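Local coordinates for putative (Helicobacter pylori, PDB 4O8S), which probably acts as a nucleotidyltransferase, belonging to the AbiEii toxin family of type IV toxin-antitoxin systems within the nucleotidyltransferase superfamily, at residues Asp131-Ala136 against Ala147-Asp152. Residues are numbered along the deposited sequence; the frame is centred on the assembly and turned at random.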
loop_
_atom_site.group_PDB
_atom_site.type_symbol
_atom_site.label_atom_id
_atom_site.label_comp_id
_atom_site.label_asym_id
_atom_site.label_seq_id
_atom_site.Cartn_x
_atom_site.Cartn_y
_atom_site.Cartn_z
ATOM N N ASP A 131 -5.680 -4.440 7.131
ATOM C CA ASP A 131 -6.699 -5.466 6.870
ATOM C C ASP A 131 -6.502 -6.069 5.473
ATOM O O ASP A 131 -6.464 -7.296 5.308
ATOM C CB ASP A 131 -8.085 -4.824 7.017
ATOM C CG ASP A 131 -9.234 -5.832 6.963
ATOM O OD1 ASP A 131 -9.054 -7.018 7.328
ATOM O OD2 ASP A 131 -10.343 -5.412 6.562
ATOM N N ASN A 132 -6.336 -5.207 4.475
ATOM C CA ASN A 132 -6.099 -5.678 3.119
ATOM C C ASN A 132 -4.758 -6.381 2.928
ATOM O O ASN A 132 -4.641 -7.274 2.092
ATOM C CB ASN A 132 -6.236 -4.533 2.120
ATOM C CG ASN A 132 -7.659 -4.001 2.046
ATOM O OD1 ASN A 132 -8.591 -4.642 2.532
ATOM N ND2 ASN A 132 -7.830 -2.827 1.439
ATOM N N LYS A 133 -3.734 -5.978 3.679
ATOM C CA LYS A 133 -2.443 -6.663 3.584
ATOM C C LYS A 133 -2.553 -8.081 4.142
ATOM O O LYS A 133 -2.038 -9.034 3.561
ATOM C CB LYS A 133 -1.352 -5.886 4.336
ATOM C CG LYS A 133 -0.657 -4.830 3.501
ATOM C CD LYS A 133 0.394 -5.482 2.616
ATOM C CE LYS A 133 0.940 -4.493 1.603
ATOM N NZ LYS A 133 2.057 -5.102 0.802
ATOM N N LEU A 134 -3.239 -8.223 5.262
ATOM C CA LEU A 134 -3.388 -9.536 5.881
ATOM C C LEU A 134 -4.216 -10.479 5.006
ATOM O O LEU A 134 -3.887 -11.662 4.892
ATOM C CB LEU A 134 -3.993 -9.409 7.275
ATOM C CG LEU A 134 -3.005 -8.833 8.299
ATOM C CD1 LEU A 134 -3.715 -8.404 9.569
ATOM C CD2 LEU A 134 -1.921 -9.852 8.607
ATOM N N CYS A 135 -5.270 -9.952 4.381
ATOM C CA CYS A 135 -6.072 -10.745 3.451
ATOM C C CYS A 135 -5.202 -11.263 2.317
ATOM O O CYS A 135 -5.218 -12.452 2.001
ATOM C CB CYS A 135 -7.219 -9.911 2.876
ATOM S SG CYS A 135 -8.533 -9.599 4.054
ATOM N N ALA A 136 -4.411 -10.371 1.733
ATOM C CA ALA A 136 -3.620 -10.709 0.559
ATOM C C ALA A 136 -2.492 -11.690 0.836
ATOM O O ALA A 136 -2.113 -12.457 -0.041
ATOM C CB ALA A 136 -3.054 -9.437 -0.098
ATOM N N ALA A 147 7.200 -10.689 -0.908
ATOM C CA ALA A 147 7.932 -10.271 0.276
ATOM C C ALA A 147 7.540 -8.863 0.748
ATOM O O ALA A 147 7.689 -8.530 1.933
ATOM C CB ALA A 147 9.412 -10.361 0.020
ATOM N N ARG A 148 7.050 -8.043 -0.181
ATOM C CA ARG A 148 6.573 -6.701 0.156
ATOM C C ARG A 148 5.514 -6.733 1.235
ATOM O O ARG A 148 5.429 -5.803 2.040
ATOM C CB ARG A 148 6.009 -6.012 -1.081
ATOM C CG ARG A 148 7.076 -5.602 -2.064
ATOM C CD ARG A 148 6.499 -5.303 -3.452
ATOM N NE ARG A 148 7.577 -5.255 -4.439
ATOM C CZ ARG A 148 7.447 -4.806 -5.690
ATOM N NH1 ARG A 148 6.279 -4.337 -6.133
ATOM N NH2 ARG A 148 8.500 -4.822 -6.497
ATOM N N ASP A 149 4.700 -7.788 1.255
ATOM C CA ASP A 149 3.664 -7.896 2.269
ATOM C C ASP A 149 4.298 -7.985 3.660
ATOM O O ASP A 149 3.801 -7.401 4.634
ATOM C CB ASP A 149 2.784 -9.117 2.003
ATOM C CG ASP A 149 1.973 -8.982 0.719
ATOM O OD1 ASP A 149 1.779 -7.832 0.262
ATOM O OD2 ASP A 149 1.536 -10.026 0.169
ATOM N N LEU A 150 5.401 -8.720 3.748
ATOM C CA LEU A 150 6.109 -8.865 5.014
ATOM C C LEU A 150 6.769 -7.554 5.422
ATOM O O LEU A 150 6.634 -7.114 6.569
ATOM C CB LEU A 150 7.164 -9.968 4.909
ATOM C CG LEU A 150 7.972 -10.194 6.187
ATOM C CD1 LEU A 150 7.057 -10.490 7.371
ATOM C CD2 LEU A 150 8.955 -11.329 5.989
ATOM N N PHE A 151 7.475 -6.929 4.482
ATOM C CA PHE A 151 8.124 -5.650 4.738
ATOM C C PHE A 151 7.105 -4.642 5.259
ATOM O O PHE A 151 7.326 -3.947 6.265
ATOM C CB PHE A 151 8.704 -5.107 3.436
ATOM C CG PHE A 151 9.499 -3.833 3.607
ATOM C CD1 PHE A 151 8.861 -2.594 3.687
ATOM C CD2 PHE A 151 10.892 -3.877 3.684
ATOM C CE1 PHE A 151 9.599 -1.411 3.850
ATOM C CE2 PHE A 151 11.645 -2.704 3.857
ATOM C CZ PHE A 151 10.995 -1.468 3.935
ATOM N N ASP A 152 5.991 -4.542 4.544
ATOM C CA ASP A 152 4.988 -3.542 4.871
ATOM C C ASP A 152 4.307 -3.811 6.199
ATOM O O ASP A 152 4.096 -2.874 6.987
ATOM C CB ASP A 152 3.956 -3.422 3.753
ATOM C CG ASP A 152 4.586 -3.056 2.427
ATOM O OD1 ASP A 152 5.719 -2.537 2.437
ATOM O OD2 ASP A 152 3.950 -3.284 1.374
#
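A single buried ammonium group, that of Lys133, is held by two aspartates one helical turn apart on the facing helix. Lys133 NZ donates to Asp152 OD2 at 2.7 Å and to Asp149 OD1 at 2.8 Å, and both bonds are salt bridges. Asp149 OD1 offers its anti lone pair, the one turned away from OD2 of the same carboxylate. Asp152 OD2 is also met on its anti side, with NZ 19° out of the carboxylate plane. The lysine chain bends at chi2 (-80°) and then runs extended to NZ, passing beside Asp149. Its CD lies 3.6 Å from Asp149 OD1, and its CE 3.3 Å from Asp152 OD2. Lys133 bridges two consecutive, roughly antiparallel helices, 126-139 and 147-159, in the helical part that follows the mixed sheet of this AbiEii-family protein. The axes of 131-136 and 147-152 come within 10.1 Å and make an angle of 143°, so the long side chain spans much of the gap. Glu30, on helix 29-36, forms a third salt bridge with Lys133 NZ. Three carboxylates thus grip NZ and fix the end of the lysine chain. Arg144 pairs with Asp149 OD1, and Arg41 with Asp152 OD1, so each aspartate has a second cationic partner. Arg148 directs its guanidinium group away from the lysine, to a salt bridge with Asp193.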